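Local coordinates for protein SCO1 homolog 1, mitochondrial (Arabidopsis thaliana, PDB 6N5U), which binds copper(I) and is thought to act as a mitochondrial metallochaperone that delivers copper for assembly of the CuA centre of cytochrome c oxidase, at residues 80-85 / 98-103; 11-16 / 111-116; 27-32 / 140-145; 64-69 / 163-168; 76-81 / 125-130. One frame throughout, in Å; residues are numbered along the deposited sequence.

Contact 1 (80-85 / 98-103); sequences DTVQQV and GLTGSP
The polar part of this contact is a single hydrogen bond from T100 OG1 to the carbonyl oxygen of D80, 2.8 Å long. The hydroxyl approaches nearly along the C=O axis, the angle at the oxygen being 166°. With chi1 at -165°, T100 sets OG1 trans to its own backbone N and thereby presents it to the segment just before the helix. D80 turns its carboxylate to other partners, T40 OG1 and S74 OG, so its carbonyl and its side chain serve different neighbours. A second polar feature lies within 80-85: T81 is the N-cap of helix 82-89, its OG1 accepting from Q84 N.

Apolar packing supplies the rest. T100 CG2 meets V82 CG2 at 3.8 Å, the two side chains crossing at about a right angle, while V85 CG2 lies 4.1 Å from T100 CB. The other branch of V85, CG1, rests on the backbone at G98 CA, 3.5 Å away. Replacing T100 by an alanine would probably leave the D80 carbonyl without its hydroxyl donor and V82 CG2 without its methyl partner. Helix 82-89 is thus seated on strand 97-100 in a beta-alpha-beta unit that extends the central sheet of this thioredoxin-fold domain, the C-terminal part of a longer membrane protein.

Contact 2 (11-16 / 111-116); sequences GPFSLI and RSYRVY
Immediately before S112, which packs against G11, the carbonyl oxygen of R111 is gripped by two donors of one residue. R114 N reaches R111 O at 3.0 Å, and R114 NH1 reaches the same oxygen at 3.0 Å from the opposite face of the carbonyl plane. NH1 stands well above that plane, and the oxygen in turn lies somewhat out of the guanidinium plane, so the arginine folds back over the end of helix 103-112.

Across the contact the meeting is van der Waals in character. S112 CB lies 4.1 Å from G11 N, and its hydroxyl is engaged by S108 O in the preceding turn. A backbone hydrogen bond between S112 and G10 ties the arm to the helix end at the same place. Y113 brings its ring alongside G11: a chi1 of -73° swings CG to the side of its backbone N, and Y113 CE1 comes to 4.1 Å from G11 O, obliquely to the ring. Y113 OH reaches the edge of the F13 ring, near its plane, 4.2 Å from F13 CE2. At the backbone angles of G11 a side chain would press on the preceding carbonyl oxygen, which favours glycine. F13 also packs on V109 of helix 103-112, and Y113 on L35 of the central sheet. The positive phi of R114, 59°, completes a Schellman motif, the classic way for an alpha-helix to end, and here the arm leading to strand 14-17 lies against it.

Contact 3 (27-32 / 140-145); sequences NLMGKW and PEMNFV
A beta-hairpin at the edge of the thioredoxin-fold sheet, strands 135-138 and 144-148, sets P140 of its turn against the loop 27-32 that leads into strand 32-38. One straight backbone bond joins the two: G30 N donates to P140 O at 2.8 Å, in the carbonyl plane and on a lone pair, with 172° at the hydrogen. The K31 carbonyl adds a CA-H...O contact to P140 CA. The proline ring then covers one face of the W32 indole, a CH-pi contact in which P140 CD sits 3.8 Å from the centroid of the five-membered ring and 13° off its normal. Further along, W32 CZ3 touches V145 CG2 at 3.7 Å, and Y168 meets the same indole edge-to-face, so the tryptophan bridges the hairpin and the end of the modelled chain after helix 154-167. The other end of the contact is built from the thioether chains of M29 and M142. M29 CG and M142 CG lie 3.8 Å apart, while M29, bent at chi3, brings CE to 3.7 Å from E141 OE1. M142 folds twice, at chi2 and chi3, which carries its sulfur along L28 CB and finally lays its methyl CE 3.9 Å from L28 CD2.

Contact 4 (64-69 / 163-168); sequences SGVDVV and KEIRQY
Three branched aliphatic side chains make the apolar half of this contact. V66 and I165 reach towards each other tip to tip, V66 CG2 meeting I165 CG2 at 3.8 Å, while V66 CG1 lies 3.9 Å from I165 CD1. The same CD1 methyl of I165 also touches V68 CG2, again at 3.9 Å, so I165 straddles two valines that alternate with D67 along the chain. Its chi1 of -63° places CG2 trans to the backbone N and leaves CG1 to carry CD1 across to V68. W32 borders V66, V68 and I165 alike, extending the apolar patch towards the central sheet.

The polar half lies nearer the surface. R166, bent at chi2, curls its guanidinium round to the end of helix 45-64, where S64 CB sits over one face, 3.8 Å above the plane and offset towards the rim. R166 NH2 lies 2.8 Å from S64 O. The serine hydroxyl is used locally: S64 OG accepts from V66 N at 3.1 Å in an ST turn, and it is also bonded to I60 O. G65, with positive phi, lets the chain leave the helix between them. The chemistry implies two layers: aliphatic branches pack helix 154-167 against the entry to strand 68-74, while an arginine at the C-terminal end of helix 45-64, whose last carbonyls point along the axis, would probably be in a favourable electrostatic setting.

Contact 5 (76-81 / 125-130); sequences DPERDT and SDYLVD
The backbones of D76 and V129 come within 6.8 Å of each other, CA to CA, and the chains diverge from there to 10.2 Å between the CA atoms of R79 and D126. D76 divides its carboxylate between two partners. Its OD1 accepts from Y127 OH at 2.7 Å through the syn lone pair, at the edge of the ring and in its plane, with carboxylate and ring turned 73° apart. Its OD2 takes R79 NE at 2.9 Å, in the guanidinium plane, and R79 NH2 as well, a side-on salt bridge with both nitrogens on one oxygen.

Y127 begins strand 127-131, which pairs antiparallel with strand 117-121 in a small hairpin and ends at H131, a copper ligand together with C42 and C46. The loop 76-81, after strand 68-74 of the thioredoxin fold, is therefore tied to the element that brings the histidine to the metal. R79 lies flat on the tyrosine, planes 19° apart and R79 CZ 3.9 Å from the Y127 ring centroid, a cation-pi stack. A bend at chi3 lets R79 NH2 also reach Y127 O at 2.8 Å, from above the carbonyl plane. Replacing R79 by a methionine would probably leave D76 OD2 without its cationic mate and the Y127 carbonyl without this donor. V129 CG2 packs on D76 CB at 3.9 Å.

In the fold
Contact 1 is buried, pairing one hydroxyl bond with methyl packing, while contact 4 lies at the surface and sets an aliphatic patch beside an exposed arginine. Contacts 2, 3 and 5 are partly buried. Contacts 1 and 2 meet at the neighbouring strands 97-100 and 14-17, where T100 N probably bonds to I16 O. Contacts 3 and 4 share the surroundings of W32; contact 3 rests on a backbone bond and CH-pi packing. Contact 2 reaches contact 3 through Y113 and F13, which touch M142 and L28. Contact 5 differs most: a salt bridge inside 76-81 and a cation-pi stack across to Y127 lie towards the copper end. Contact 1 adjoins contact 5, sharing D80 and T81.

Contact 1 (80-85 / 98-103)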
# COMPACT_ATOMS: atom_id res chain seq x y z
N ASP A 80 -1.05 -13.68 5.84
CA ASP A 80 -0.26 -13.07 4.79
C ASP A 80 1.24 -13.18 5.07
O ASP A 80 1.87 -12.24 5.57
CB ASP A 80 -0.72 -11.62 4.53
CG ASP A 80 -2.17 -11.37 4.11
OD1 ASP A 80 -2.97 -12.36 4.01
OD2 ASP A 80 -2.52 -10.20 3.87
N THR A 81 1.81 -14.32 4.68
CA THR A 81 3.25 -14.61 4.76
C THR A 81 3.95 -13.98 3.54
O THR A 81 3.28 -13.52 2.60
CB THR A 81 3.46 -16.15 4.74
OG1 THR A 81 3.04 -16.67 3.48
CG2 THR A 81 2.75 -16.86 5.88
N VAL A 82 5.31 -14.02 3.51
CA VAL A 82 6.12 -13.53 2.40
C VAL A 82 5.66 -14.16 1.08
O VAL A 82 5.37 -13.41 0.15
CB VAL A 82 7.65 -13.67 2.66
CG1 VAL A 82 8.48 -13.39 1.41
CG2 VAL A 82 8.08 -12.75 3.79
N GLN A 83 5.52 -15.50 1.04
CA GLN A 83 5.10 -16.26 -0.15
C GLN A 83 3.69 -15.92 -0.57
O GLN A 83 3.43 -15.83 -1.78
CB GLN A 83 5.24 -17.77 0.11
CG GLN A 83 5.31 -18.63 -1.15
CD GLN A 83 5.07 -20.11 -0.85
OE1 GLN A 83 5.70 -20.71 0.04
NE2 GLN A 83 4.15 -20.72 -1.58
N GLN A 84 2.79 -15.71 0.41
CA GLN A 84 1.39 -15.33 0.18
C GLN A 84 1.31 -13.92 -0.41
O GLN A 84 0.67 -13.72 -1.44
CB GLN A 84 0.57 -15.46 1.48
CG GLN A 84 -0.89 -15.00 1.37
CD GLN A 84 -1.80 -15.91 0.58
OE1 GLN A 84 -1.41 -16.96 0.07
NE2 GLN A 84 -3.06 -15.55 0.47
N VAL A 85 2.01 -12.95 0.21
CA VAL A 85 2.06 -11.56 -0.25
C VAL A 85 2.70 -11.47 -1.64
O VAL A 85 2.18 -10.76 -2.50
CB VAL A 85 2.75 -10.63 0.80
CG1 VAL A 85 2.94 -9.22 0.24
CG2 VAL A 85 1.95 -10.57 2.09
N GLY A 98 5.29 -5.75 -1.94
CA GLY A 98 4.47 -6.26 -0.86
C GLY A 98 5.26 -6.28 0.44
O GLY A 98 6.36 -6.82 0.46
N LEU A 99 4.73 -5.65 1.51
CA LEU A 99 5.36 -5.59 2.83
C LEU A 99 4.51 -6.29 3.85
O LEU A 99 3.30 -6.12 3.89
CB LEU A 99 5.63 -4.15 3.30
CG LEU A 99 6.45 -3.22 2.41
CD1 LEU A 99 6.60 -1.86 3.08
CD2 LEU A 99 7.82 -3.79 2.08
N THR A 100 5.16 -7.07 4.68
CA THR A 100 4.55 -7.84 5.74
C THR A 100 5.49 -7.74 6.99
O THR A 100 6.43 -6.94 6.98
CB THR A 100 4.26 -9.27 5.20
OG1 THR A 100 3.35 -9.96 6.06
CG2 THR A 100 5.53 -10.11 4.94
N GLY A 101 5.21 -8.54 8.03
CA GLY A 101 6.04 -8.59 9.22
C GLY A 101 5.42 -9.38 10.36
O GLY A 101 4.50 -10.19 10.14
N SER A 102 5.93 -9.16 11.57
CA SER A 102 5.43 -9.76 12.78
C SER A 102 4.18 -8.97 13.18
O SER A 102 4.10 -7.79 12.83
CB SER A 102 6.49 -9.68 13.89
OG SER A 102 6.63 -8.38 14.44
N PRO A 103 3.19 -9.55 13.92
CA PRO A 103 2.01 -8.75 14.30
C PRO A 103 2.33 -7.45 15.03
O PRO A 103 1.54 -6.50 14.95
CB PRO A 103 1.17 -9.73 15.14
CG PRO A 103 1.61 -11.09 14.70
CD PRO A 103 3.08 -10.94 14.43

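Contact 2 (11-16 / 111-116)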
# COMPACT_ATOMS: atom_id res chain seq x y z
N GLY A 11 6.35 7.34 9.61
CA GLY A 11 7.56 7.23 10.42
C GLY A 11 8.27 5.92 10.21
O GLY A 11 7.76 5.05 9.50
N PRO A 12 9.44 5.75 10.86
CA PRO A 12 10.21 4.49 10.71
C PRO A 12 9.47 3.18 10.92
O PRO A 12 8.60 3.06 11.79
CB PRO A 12 11.33 4.64 11.74
CG PRO A 12 11.52 6.11 11.87
CD PRO A 12 10.15 6.70 11.75
N PHE A 13 9.86 2.18 10.12
CA PHE A 13 9.34 0.82 10.19
C PHE A 13 10.45 -0.16 9.82
O PHE A 13 11.41 0.23 9.16
CB PHE A 13 8.12 0.64 9.26
CG PHE A 13 8.34 0.86 7.78
CD1 PHE A 13 8.90 -0.14 6.98
CD2 PHE A 13 7.92 2.03 7.16
CE1 PHE A 13 9.09 0.06 5.62
CE2 PHE A 13 8.09 2.22 5.79
CZ PHE A 13 8.67 1.23 5.02
N SER A 14 10.31 -1.42 10.25
CA SER A 14 11.21 -2.51 9.89
C SER A 14 10.30 -3.66 9.50
O SER A 14 9.70 -4.30 10.36
CB SER A 14 12.14 -2.88 11.04
OG SER A 14 13.22 -3.67 10.55
N LEU A 15 10.10 -3.84 8.19
CA LEU A 15 9.21 -4.85 7.64
C LEU A 15 9.97 -5.83 6.74
O LEU A 15 11.17 -5.66 6.53
CB LEU A 15 8.05 -4.16 6.86
CG LEU A 15 7.06 -3.32 7.69
CD1 LEU A 15 6.17 -2.49 6.82
CD2 LEU A 15 6.18 -4.19 8.55
N ILE A 16 9.28 -6.88 6.26
CA ILE A 16 9.84 -7.88 5.36
C ILE A 16 9.14 -7.74 4.01
O ILE A 16 7.91 -7.77 3.94
CB ILE A 16 9.77 -9.32 5.92
CG1 ILE A 16 10.49 -9.42 7.28
CG2 ILE A 16 10.38 -10.32 4.93
CD1 ILE A 16 9.60 -9.57 8.44
N ARG A 111 0.18 2.13 13.40
CA ARG A 111 0.15 3.23 14.36
C ARG A 111 0.76 4.49 13.74
O ARG A 111 0.11 5.53 13.77
CB ARG A 111 0.95 2.87 15.62
CG ARG A 111 0.41 3.49 16.89
CD ARG A 111 1.45 3.63 17.99
NE ARG A 111 2.28 2.44 18.19
CZ ARG A 111 1.92 1.38 18.91
NH1 ARG A 111 0.73 1.34 19.50
NH2 ARG A 111 2.75 0.35 19.04
N SER A 112 1.98 4.38 13.15
CA SER A 112 2.73 5.46 12.51
C SER A 112 1.92 6.17 11.42
O SER A 112 1.93 7.40 11.35
CB SER A 112 4.04 4.93 11.95
OG SER A 112 4.98 4.73 12.99
N TYR A 113 1.21 5.39 10.62
CA TYR A 113 0.39 5.88 9.51
C TYR A 113 -1.06 6.17 9.95
O TYR A 113 -1.86 6.58 9.14
CB TYR A 113 0.48 4.91 8.30
CG TYR A 113 1.84 5.05 7.62
CD1 TYR A 113 2.94 4.35 8.10
CD2 TYR A 113 2.04 5.98 6.61
CE1 TYR A 113 4.21 4.55 7.56
CE2 TYR A 113 3.31 6.19 6.06
CZ TYR A 113 4.39 5.47 6.54
OH TYR A 113 5.65 5.68 6.01
N ARG A 114 -1.38 6.00 11.23
CA ARG A 114 -2.73 6.26 11.77
C ARG A 114 -3.78 5.37 11.07
O ARG A 114 -4.83 5.84 10.64
CB ARG A 114 -3.10 7.76 11.75
CG ARG A 114 -1.99 8.77 12.16
CD ARG A 114 -1.39 8.42 13.50
NE ARG A 114 -0.54 9.47 14.02
CZ ARG A 114 0.40 9.27 14.94
NH1 ARG A 114 0.65 8.04 15.38
NH2 ARG A 114 1.11 10.29 15.41
N VAL A 115 -3.46 4.09 10.95
CA VAL A 115 -4.32 3.10 10.31
C VAL A 115 -5.04 2.25 11.37
O VAL A 115 -4.42 1.74 12.30
CB VAL A 115 -3.52 2.24 9.28
CG1 VAL A 115 -4.36 1.07 8.75
CG2 VAL A 115 -3.01 3.09 8.13
N TYR A 116 -6.37 2.12 11.22
CA TYR A 116 -7.19 1.26 12.05
C TYR A 116 -7.22 -0.13 11.38
O TYR A 116 -7.37 -0.22 10.16
CB TYR A 116 -8.62 1.84 12.15
CG TYR A 116 -9.69 0.81 12.44
CD1 TYR A 116 -9.82 0.24 13.70
CD2 TYR A 116 -10.57 0.38 11.44
CE1 TYR A 116 -10.76 -0.75 13.95
CE2 TYR A 116 -11.54 -0.58 11.69
CZ TYR A 116 -11.64 -1.14 12.95
OH TYR A 116 -12.59 -2.09 13.22

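Contact 3 (27-32 / 140-145)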
# COMPACT_ATOMS: atom_id res chain seq x y z
N ASN A 27 14.52 2.04 2.24
CA ASN A 27 14.53 1.16 1.07
C ASN A 27 13.54 1.62 0.00
O ASN A 27 13.61 1.16 -1.15
CB ASN A 27 14.22 -0.27 1.49
CG ASN A 27 15.38 -1.01 2.08
OD1 ASN A 27 15.79 -2.03 1.55
ND2 ASN A 27 15.93 -0.54 3.20
N LEU A 28 12.60 2.50 0.40
CA LEU A 28 11.54 3.05 -0.45
C LEU A 28 11.92 4.42 -0.99
O LEU A 28 11.28 4.90 -1.93
CB LEU A 28 10.24 3.12 0.36
CG LEU A 28 9.33 1.87 0.45
CD1 LEU A 28 10.06 0.66 1.05
CD2 LEU A 28 8.11 2.16 1.32
N MET A 29 12.96 5.04 -0.41
CA MET A 29 13.47 6.37 -0.82
C MET A 29 14.12 6.34 -2.20
O MET A 29 14.61 5.29 -2.65
CB MET A 29 14.43 6.94 0.24
CG MET A 29 13.72 7.55 1.41
SD MET A 29 14.82 7.87 2.81
CE MET A 29 15.35 9.60 2.46
N GLY A 30 14.08 7.49 -2.87
CA GLY A 30 14.62 7.66 -4.22
C GLY A 30 13.56 7.71 -5.31
O GLY A 30 13.88 8.05 -6.45
N LYS A 31 12.30 7.35 -4.97
CA LYS A 31 11.17 7.36 -5.91
C LYS A 31 9.86 7.75 -5.21
O LYS A 31 9.71 7.47 -4.01
CB LYS A 31 10.97 5.96 -6.54
CG LYS A 31 12.01 5.58 -7.60
CD LYS A 31 11.38 4.76 -8.72
CE LYS A 31 12.42 4.25 -9.68
NZ LYS A 31 11.80 3.53 -10.82
N TRP A 32 8.90 8.36 -5.97
CA TRP A 32 7.55 8.69 -5.47
C TRP A 32 6.86 7.36 -5.19
O TRP A 32 6.95 6.42 -6.00
CB TRP A 32 6.73 9.48 -6.51
CG TRP A 32 7.05 10.93 -6.53
CD1 TRP A 32 7.99 11.54 -7.30
CD2 TRP A 32 6.47 11.95 -5.72
NE1 TRP A 32 8.01 12.89 -7.04
CE2 TRP A 32 7.10 13.16 -6.05
CE3 TRP A 32 5.45 11.97 -4.75
CZ2 TRP A 32 6.77 14.37 -5.45
CZ3 TRP A 32 5.13 13.17 -4.14
CH2 TRP A 32 5.77 14.36 -4.51
N PRO A 140 9.96 11.24 -2.87
CA PRO A 140 11.22 10.49 -2.97
C PRO A 140 12.12 10.54 -1.73
O PRO A 140 13.13 9.82 -1.68
CB PRO A 140 11.90 11.10 -4.20
CG PRO A 140 10.81 11.82 -4.93
CD PRO A 140 9.94 12.35 -3.85
N GLU A 141 11.78 11.37 -0.73
CA GLU A 141 12.50 11.44 0.54
C GLU A 141 11.62 10.87 1.66
O GLU A 141 11.90 11.07 2.84
CB GLU A 141 12.99 12.87 0.89
CG GLU A 141 13.87 13.57 -0.16
CD GLU A 141 15.07 12.86 -0.77
OE1 GLU A 141 15.92 12.34 -0.02
OE2 GLU A 141 15.17 12.86 -2.02
N MET A 142 10.59 10.10 1.27
CA MET A 142 9.60 9.43 2.14
C MET A 142 8.92 10.38 3.14
O MET A 142 8.73 10.04 4.31
CB MET A 142 10.18 8.18 2.83
CG MET A 142 10.07 6.91 2.00
SD MET A 142 8.40 6.22 1.80
CE MET A 142 8.17 5.40 3.40
N ASN A 143 8.51 11.56 2.66
CA ASN A 143 7.73 12.51 3.44
C ASN A 143 6.30 12.49 2.87
O ASN A 143 6.12 12.55 1.65
CB ASN A 143 8.33 13.93 3.35
CG ASN A 143 9.72 14.09 3.94
OD1 ASN A 143 10.03 13.65 5.06
ND2 ASN A 143 10.60 14.74 3.20
N PHE A 144 5.30 12.37 3.75
CA PHE A 144 3.88 12.38 3.37
C PHE A 144 3.50 13.63 2.59
O PHE A 144 3.84 14.74 3.00
CB PHE A 144 3.00 12.24 4.63
CG PHE A 144 1.52 12.34 4.33
CD1 PHE A 144 0.86 11.31 3.67
CD2 PHE A 144 0.80 13.47 4.67
CE1 PHE A 144 -0.49 11.40 3.37
CE2 PHE A 144 -0.56 13.56 4.39
CZ PHE A 144 -1.20 12.52 3.75
N VAL A 145 2.77 13.44 1.48
CA VAL A 145 2.34 14.54 0.61
C VAL A 145 0.79 14.63 0.58
O VAL A 145 0.24 15.66 0.98
CB VAL A 145 2.99 14.46 -0.80
CG1 VAL A 145 2.52 15.58 -1.73
CG2 VAL A 145 4.51 14.46 -0.71

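Contact 4 (64-69 / 163-168)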
# COMPACT_ATOMS: atom_id res chain seq x y z
N SER A 64 2.71 12.11 -16.96
CA SER A 64 3.77 12.92 -16.34
C SER A 64 5.20 12.49 -16.67
O SER A 64 6.12 13.32 -16.61
CB SER A 64 3.61 12.93 -14.82
OG SER A 64 3.93 11.66 -14.29
N GLY A 65 5.38 11.20 -16.93
CA GLY A 65 6.68 10.58 -17.17
C GLY A 65 7.35 10.08 -15.90
O GLY A 65 8.46 9.55 -15.95
N VAL A 66 6.66 10.24 -14.73
CA VAL A 66 7.15 9.84 -13.39
C VAL A 66 6.78 8.40 -13.02
O VAL A 66 5.60 8.03 -13.07
CB VAL A 66 6.71 10.85 -12.28
CG1 VAL A 66 7.16 10.41 -10.88
CG2 VAL A 66 7.20 12.27 -12.57
N ASP A 67 7.78 7.61 -12.60
CA ASP A 67 7.57 6.26 -12.10
C ASP A 67 7.18 6.35 -10.62
O ASP A 67 7.95 6.86 -9.79
CB ASP A 67 8.83 5.38 -12.29
CG ASP A 67 9.02 4.91 -13.71
OD1 ASP A 67 8.22 4.07 -14.17
OD2 ASP A 67 9.97 5.39 -14.37
N VAL A 68 5.94 5.95 -10.32
CA VAL A 68 5.44 5.96 -8.95
C VAL A 68 5.38 4.50 -8.51
O VAL A 68 4.90 3.65 -9.27
CB VAL A 68 4.10 6.71 -8.79
CG1 VAL A 68 3.66 6.72 -7.33
CG2 VAL A 68 4.22 8.14 -9.30
N VAL A 69 5.92 4.19 -7.31
CA VAL A 69 5.98 2.82 -6.81
C VAL A 69 4.79 2.50 -5.94
O VAL A 69 4.65 3.08 -4.87
CB VAL A 69 7.32 2.44 -6.13
CG1 VAL A 69 7.38 0.95 -5.81
CG2 VAL A 69 8.53 2.86 -6.97
N LYS A 163 -0.68 16.25 -10.17
CA LYS A 163 -0.73 17.64 -9.70
C LYS A 163 0.27 17.87 -8.56
O LYS A 163 1.02 18.84 -8.58
CB LYS A 163 -2.15 18.04 -9.26
CG LYS A 163 -2.28 19.51 -8.82
CD LYS A 163 -3.71 19.90 -8.55
CE LYS A 163 -3.83 21.40 -8.46
NZ LYS A 163 -5.26 21.85 -8.50
N GLU A 164 0.28 16.95 -7.58
CA GLU A 164 1.16 16.99 -6.43
C GLU A 164 2.64 16.96 -6.85
O GLU A 164 3.39 17.85 -6.46
CB GLU A 164 0.82 15.87 -5.44
CG GLU A 164 -0.49 16.04 -4.68
CD GLU A 164 -0.63 17.34 -3.91
OE1 GLU A 164 0.38 17.86 -3.39
OE2 GLU A 164 -1.77 17.86 -3.84
N ILE A 165 3.03 15.97 -7.69
CA ILE A 165 4.40 15.78 -8.17
C ILE A 165 4.99 17.05 -8.78
O ILE A 165 6.10 17.45 -8.41
CB ILE A 165 4.54 14.55 -9.13
CG1 ILE A 165 4.21 13.24 -8.40
CG2 ILE A 165 5.96 14.48 -9.73
CD1 ILE A 165 3.97 12.04 -9.27
N ARG A 166 4.22 17.71 -9.67
CA ARG A 166 4.63 18.92 -10.38
C ARG A 166 4.82 20.12 -9.45
O ARG A 166 5.75 20.89 -9.65
CB ARG A 166 3.66 19.25 -11.54
CG ARG A 166 3.44 18.13 -12.59
CD ARG A 166 4.71 17.49 -13.13
NE ARG A 166 4.57 17.01 -14.50
CZ ARG A 166 5.54 16.39 -15.18
NH1 ARG A 166 6.72 16.17 -14.61
NH2 ARG A 166 5.33 16.00 -16.43
N GLN A 167 3.96 20.23 -8.41
CA GLN A 167 3.99 21.28 -7.38
C GLN A 167 5.03 21.03 -6.28
O GLN A 167 5.28 21.93 -5.47
CB GLN A 167 2.61 21.42 -6.74
CG GLN A 167 1.56 22.08 -7.63
CD GLN A 167 0.24 22.27 -6.93
OE1 GLN A 167 -0.13 21.55 -5.98
NE2 GLN A 167 -0.52 23.26 -7.40
N TYR A 168 5.60 19.81 -6.20
CA TYR A 168 6.56 19.42 -5.18
C TYR A 168 7.98 19.72 -5.64
O TYR A 168 8.51 20.78 -5.33
CB TYR A 168 6.41 17.93 -4.81
CG TYR A 168 6.94 17.58 -3.44
CD1 TYR A 168 6.14 17.69 -2.30
CD2 TYR A 168 8.25 17.12 -3.27
CE1 TYR A 168 6.64 17.39 -1.03
CE2 TYR A 168 8.75 16.81 -2.01
CZ TYR A 168 7.94 16.95 -0.89
OH TYR A 168 8.41 16.65 0.38

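Contact 5 (76-81 / 125-130)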
# COMPACT_ATOMS: atom_id res chain seq x y z
N ASP A 76 -2.85 -8.20 7.90
CA ASP A 76 -3.16 -9.58 8.29
C ASP A 76 -1.89 -10.43 8.29
O ASP A 76 -1.83 -11.40 7.53
CB ASP A 76 -4.28 -10.16 7.41
CG ASP A 76 -4.85 -11.51 7.83
OD1 ASP A 76 -4.58 -11.93 8.96
OD2 ASP A 76 -5.56 -12.13 7.01
N PRO A 77 -0.90 -10.15 9.19
CA PRO A 77 0.34 -10.95 9.19
C PRO A 77 0.20 -12.45 9.54
O PRO A 77 1.13 -13.22 9.26
CB PRO A 77 1.23 -10.21 10.19
CG PRO A 77 0.30 -9.50 11.08
CD PRO A 77 -0.81 -9.07 10.19
N GLU A 78 -0.94 -12.86 10.17
CA GLU A 78 -1.15 -14.26 10.56
C GLU A 78 -1.31 -15.17 9.36
O GLU A 78 -0.89 -16.33 9.43
CB GLU A 78 -2.35 -14.42 11.51
CG GLU A 78 -2.14 -13.88 12.92
CD GLU A 78 -3.41 -13.47 13.65
OE1 GLU A 78 -4.14 -12.58 13.16
OE2 GLU A 78 -3.67 -14.05 14.73
N ARG A 79 -1.93 -14.66 8.28
CA ARG A 79 -2.21 -15.41 7.06
C ARG A 79 -1.33 -14.98 5.90
O ARG A 79 -0.93 -15.81 5.06
CB ARG A 79 -3.69 -15.29 6.65
CG ARG A 79 -4.64 -16.14 7.50
CD ARG A 79 -6.07 -16.18 6.98
NE ARG A 79 -6.65 -14.84 6.90
CZ ARG A 79 -7.94 -14.59 6.73
NH1 ARG A 79 -8.81 -15.58 6.65
NH2 ARG A 79 -8.37 -13.34 6.66
N ASP A 80 -1.05 -13.68 5.84
CA ASP A 80 -0.26 -13.07 4.79
C ASP A 80 1.24 -13.18 5.07
O ASP A 80 1.87 -12.24 5.57
CB ASP A 80 -0.72 -11.62 4.53
CG ASP A 80 -2.17 -11.37 4.11
OD1 ASP A 80 -2.97 -12.36 4.01
OD2 ASP A 80 -2.52 -10.20 3.87
N THR A 81 1.81 -14.32 4.68
CA THR A 81 3.25 -14.61 4.76
C THR A 81 3.95 -13.98 3.54
O THR A 81 3.28 -13.52 2.60
CB THR A 81 3.46 -16.15 4.74
OG1 THR A 81 3.04 -16.67 3.48
CG2 THR A 81 2.75 -16.86 5.88
N SER A 125 -15.04 -17.17 5.53
CA SER A 125 -13.60 -16.91 5.68
C SER A 125 -13.33 -17.32 7.15
O SER A 125 -14.30 -17.44 7.91
CB SER A 125 -13.31 -15.42 5.50
OG SER A 125 -13.68 -14.98 4.20
N ASP A 126 -12.07 -17.54 7.58
CA ASP A 126 -11.93 -17.87 9.02
C ASP A 126 -12.27 -16.61 9.80
O ASP A 126 -12.95 -16.64 10.83
CB ASP A 126 -10.51 -18.36 9.40
CG ASP A 126 -10.09 -19.61 8.67
OD1 ASP A 126 -10.54 -20.70 9.08
OD2 ASP A 126 -9.33 -19.49 7.68
N TYR A 127 -11.82 -15.48 9.24
CA TYR A 127 -12.00 -14.13 9.72
C TYR A 127 -11.60 -13.18 8.58
O TYR A 127 -10.95 -13.57 7.60
CB TYR A 127 -11.14 -13.90 10.98
CG TYR A 127 -9.64 -13.97 10.76
CD1 TYR A 127 -8.96 -15.17 10.85
CD2 TYR A 127 -8.91 -12.82 10.45
CE1 TYR A 127 -7.59 -15.25 10.61
CE2 TYR A 127 -7.53 -12.89 10.21
CZ TYR A 127 -6.88 -14.11 10.30
OH TYR A 127 -5.52 -14.20 10.10
N LEU A 128 -12.00 -11.93 8.73
CA LEU A 128 -11.59 -10.86 7.83
C LEU A 128 -10.96 -9.81 8.71
O LEU A 128 -11.03 -9.91 9.93
CB LEU A 128 -12.77 -10.30 7.00
CG LEU A 128 -13.47 -11.24 6.01
CD1 LEU A 128 -14.72 -10.64 5.47
CD2 LEU A 128 -12.58 -11.64 4.90
N VAL A 129 -10.25 -8.87 8.13
CA VAL A 129 -9.66 -7.75 8.85
C VAL A 129 -10.39 -6.47 8.40
O VAL A 129 -10.44 -6.16 7.21
CB VAL A 129 -8.11 -7.64 8.73
CG1 VAL A 129 -7.59 -6.40 9.46
CG2 VAL A 129 -7.43 -8.90 9.27
N ASP A 130 -11.06 -5.82 9.35
CA ASP A 130 -11.77 -4.57 9.12
C ASP A 130 -10.68 -3.49 9.23
O ASP A 130 -9.93 -3.48 10.20
CB ASP A 130 -12.85 -4.39 10.19
CG ASP A 130 -13.76 -3.20 10.00
OD1 ASP A 130 -13.82 -2.67 8.88
OD2 ASP A 130 -14.42 -2.82 10.98